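Local coordinates for protein RMD9, mitochondrial (Saccharomyces cerevisiae S288C, PDB 7A9X), which binds a dodecameric RNA element in the 3'-UTRs of yeast mitochondrial mRNAs and takes part in their processing or stability, at residues A[186-191]-A[217-222]. Residues are numbered along the deposited sequence; the frame is centred on the assembly and turned at random.
Sequences DCIRIW and PLLYAK
Ile188 is the main bump on helix 184-193. It enters a hollow on helix 209-223 bordered by Leu218, Leu219 and Lys222. Ile188 CD1 reaches the backbone there, 4.1 Å from Leu218 O. Ile188 CD1 also lies 4.1 Å from Lys222 CD, and the extended Lys222 chain crosses the Ile188 side chain obliquely. With CG1 beside its own backbone N (chi1 -55°), the long branch of Ile188 points into the hollow. Ile188 CG2 meets Leu219 instead, 4.4 Å from Leu219 CD2. Leu218 projects the other way: its CD1 packs on Cys187 CB at 3.7 Å. The segments fall in what are inferred to be the first two pentatricopeptide repeats (PPR1 and PPR2), so the contact probably joins neighbouring units of the helical-repeat fold. The short axes cross at -113°, 10.6 Å apart. Further along, Leu219 meets Trp191. Leu219 CD1 sits obliquely by the six-membered ring, 4.0 Å from Trp191 CZ3, and the two side chains cross at about a right angle. The indole is held by a hydrogen bond from NE1 to Phe206 O and also packs against Val211 and Met215. Cys187 also touches Phe178 of helix 168-180, while Lys179 of that helix touches Leu218.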
loop_
_atom_site.group_PDB
_atom_site.type_symbol
_atom_site.label_atom_id
_atom_site.label_comp_id
_atom_site.label_asym_id
_atom_site.label_seq_id
_atom_site.Cartn_x
_atom_site.Cartn_y
_atom_site.Cartn_z
ATOM N N ASP A 186 -18.502 -5.171 5.464
ATOM C CA ASP A 186 -18.714 -6.613 5.492
ATOM C C ASP A 186 -18.373 -7.203 6.854
ATOM O O ASP A 186 -18.992 -8.188 7.271
ATOM C CB ASP A 186 -17.891 -7.284 4.393
ATOM C CG ASP A 186 -18.253 -6.780 3.007
ATOM O OD1 ASP A 186 -17.990 -5.594 2.715
ATOM O OD2 ASP A 186 -18.800 -7.570 2.208
ATOM N N CYS A 187 -17.404 -6.612 7.560
ATOM C CA CYS A 187 -17.075 -7.078 8.903
ATOM C C CYS A 187 -18.256 -6.911 9.851
ATOM O O CYS A 187 -18.505 -7.775 10.700
ATOM C CB CYS A 187 -15.857 -6.327 9.443
ATOM S SG CYS A 187 -14.319 -6.628 8.555
ATOM N N ILE A 188 -18.990 -5.805 9.724
ATOM C CA ILE A 188 -20.134 -5.569 10.597
ATOM C C ILE A 188 -21.265 -6.532 10.263
ATOM O O ILE A 188 -21.937 -7.055 11.159
ATOM C CB ILE A 188 -20.579 -4.099 10.497
ATOM C CG1 ILE A 188 -19.402 -3.170 10.808
ATOM C CG2 ILE A 188 -21.737 -3.824 11.444
ATOM C CD1 ILE A 188 -19.766 -1.700 10.812
ATOM N N ARG A 189 -21.485 -6.796 8.971
ATOM C CA ARG A 189 -22.535 -7.727 8.570
ATOM C C ARG A 189 -22.250 -9.132 9.087
ATOM O O ARG A 189 -23.129 -9.787 9.657
ATOM C CB ARG A 189 -22.673 -7.741 7.048
ATOM C CG ARG A 189 -22.986 -6.391 6.427
ATOM C CD ARG A 189 -22.836 -6.454 4.915
ATOM N NE ARG A 189 -22.755 -5.127 4.312
ATOM C CZ ARG A 189 -22.413 -4.899 3.049
ATOM N NH1 ARG A 189 -22.115 -5.912 2.246
ATOM N NH2 ARG A 189 -22.364 -3.657 2.588
ATOM N N ILE A 190 -21.019 -9.614 8.888
ATOM C CA ILE A 190 -20.658 -10.954 9.345
ATOM C C ILE A 190 -20.791 -11.058 10.858
ATOM O O ILE A 190 -21.307 -12.051 11.386
ATOM C CB ILE A 190 -19.234 -11.314 8.879
ATOM C CG1 ILE A 190 -19.184 -11.436 7.357
ATOM C CG2 ILE A 190 -18.758 -12.603 9.537
ATOM C CD1 ILE A 190 -17.800 -11.760 6.824
ATOM N N TRP A 191 -20.333 -10.033 11.580
ATOM C CA TRP A 191 -20.375 -10.075 13.037
ATOM C C TRP A 191 -21.812 -10.084 13.542
ATOM O O TRP A 191 -22.180 -10.907 14.390
ATOM C CB TRP A 191 -19.601 -8.890 13.617
ATOM C CG TRP A 191 -19.703 -8.764 15.108
ATOM C CD1 TRP A 191 -19.131 -9.577 16.045
ATOM C CD2 TRP A 191 -20.415 -7.755 15.835
ATOM N NE1 TRP A 191 -19.448 -9.139 17.310
ATOM C CE2 TRP A 191 -20.235 -8.022 17.207
ATOM C CE3 TRP A 191 -21.188 -6.653 15.458
ATOM C CZ2 TRP A 191 -20.802 -7.227 18.204
ATOM C CZ3 TRP A 191 -21.750 -5.865 16.447
ATOM C CH2 TRP A 191 -21.554 -6.156 17.803
ATOM N N PRO A 217 -13.818 -0.154 17.154
ATOM C CA PRO A 217 -13.449 0.927 16.223
ATOM C C PRO A 217 -14.321 0.986 14.981
ATOM O O PRO A 217 -14.566 2.083 14.461
ATOM C CB PRO A 217 -11.991 0.603 15.873
ATOM C CG PRO A 217 -11.499 -0.192 17.026
ATOM C CD PRO A 217 -12.667 -1.026 17.443
ATOM N N LEU A 218 -14.797 -0.157 14.484
ATOM C CA LEU A 218 -15.684 -0.138 13.324
ATOM C C LEU A 218 -17.064 0.387 13.695
ATOM O O LEU A 218 -17.702 1.089 12.901
ATOM C CB LEU A 218 -15.792 -1.535 12.714
ATOM C CG LEU A 218 -14.498 -2.179 12.219
ATOM C CD1 LEU A 218 -14.808 -3.479 11.497
ATOM C CD2 LEU A 218 -13.729 -1.229 11.315
ATOM N N LEU A 219 -17.543 0.057 14.897
ATOM C CA LEU A 219 -18.859 0.523 15.322
ATOM C C LEU A 219 -18.854 2.021 15.595
ATOM O O LEU A 219 -19.826 2.718 15.279
ATOM C CB LEU A 219 -19.314 -0.247 16.563
ATOM C CG LEU A 219 -19.498 -1.755 16.381
ATOM C CD1 LEU A 219 -20.051 -2.391 17.646
ATOM C CD2 LEU A 219 -20.403 -2.043 15.193
ATOM N N TYR A 220 -17.772 2.538 16.183
ATOM C CA TYR A 220 -17.694 3.973 16.425
ATOM C C TYR A 220 -17.574 4.753 15.123
ATOM O O TYR A 220 -18.073 5.880 15.030
ATOM C CB TYR A 220 -16.517 4.303 17.342
ATOM C CG TYR A 220 -16.364 5.787 17.566
ATOM C CD1 TYR A 220 -17.202 6.464 18.445
ATOM C CD2 TYR A 220 -15.399 6.518 16.883
ATOM C CE1 TYR A 220 -17.075 7.825 18.647
ATOM C CE2 TYR A 220 -15.265 7.880 17.079
ATOM C CZ TYR A 220 -16.105 8.526 17.963
ATOM O OH TYR A 220 -15.976 9.880 18.161
ATOM N N ALA A 221 -16.913 4.179 14.116
ATOM C CA ALA A 221 -16.845 4.831 12.813
ATOM C C ALA A 221 -18.231 4.981 12.204
ATOM O O ALA A 221 -18.540 6.006 11.585
ATOM C CB ALA A 221 -15.929 4.039 11.880
ATOM N N LYS A 222 -19.086 3.972 12.381
ATOM C CA LYS A 222 -20.417 4.006 11.789
ATOM C C LYS A 222 -21.391 4.806 12.646
ATOM O O LYS A 222 -22.051 5.727 12.153
ATOM C CB LYS A 222 -20.933 2.580 11.584
ATOM C CG LYS A 222 -22.324 2.497 10.966
ATOM C CD LYS A 222 -22.756 1.050 10.787
ATOM C CE LYS A 222 -24.120 0.953 10.126
ATOM N NZ LYS A 222 -24.531 -0.462 9.924
#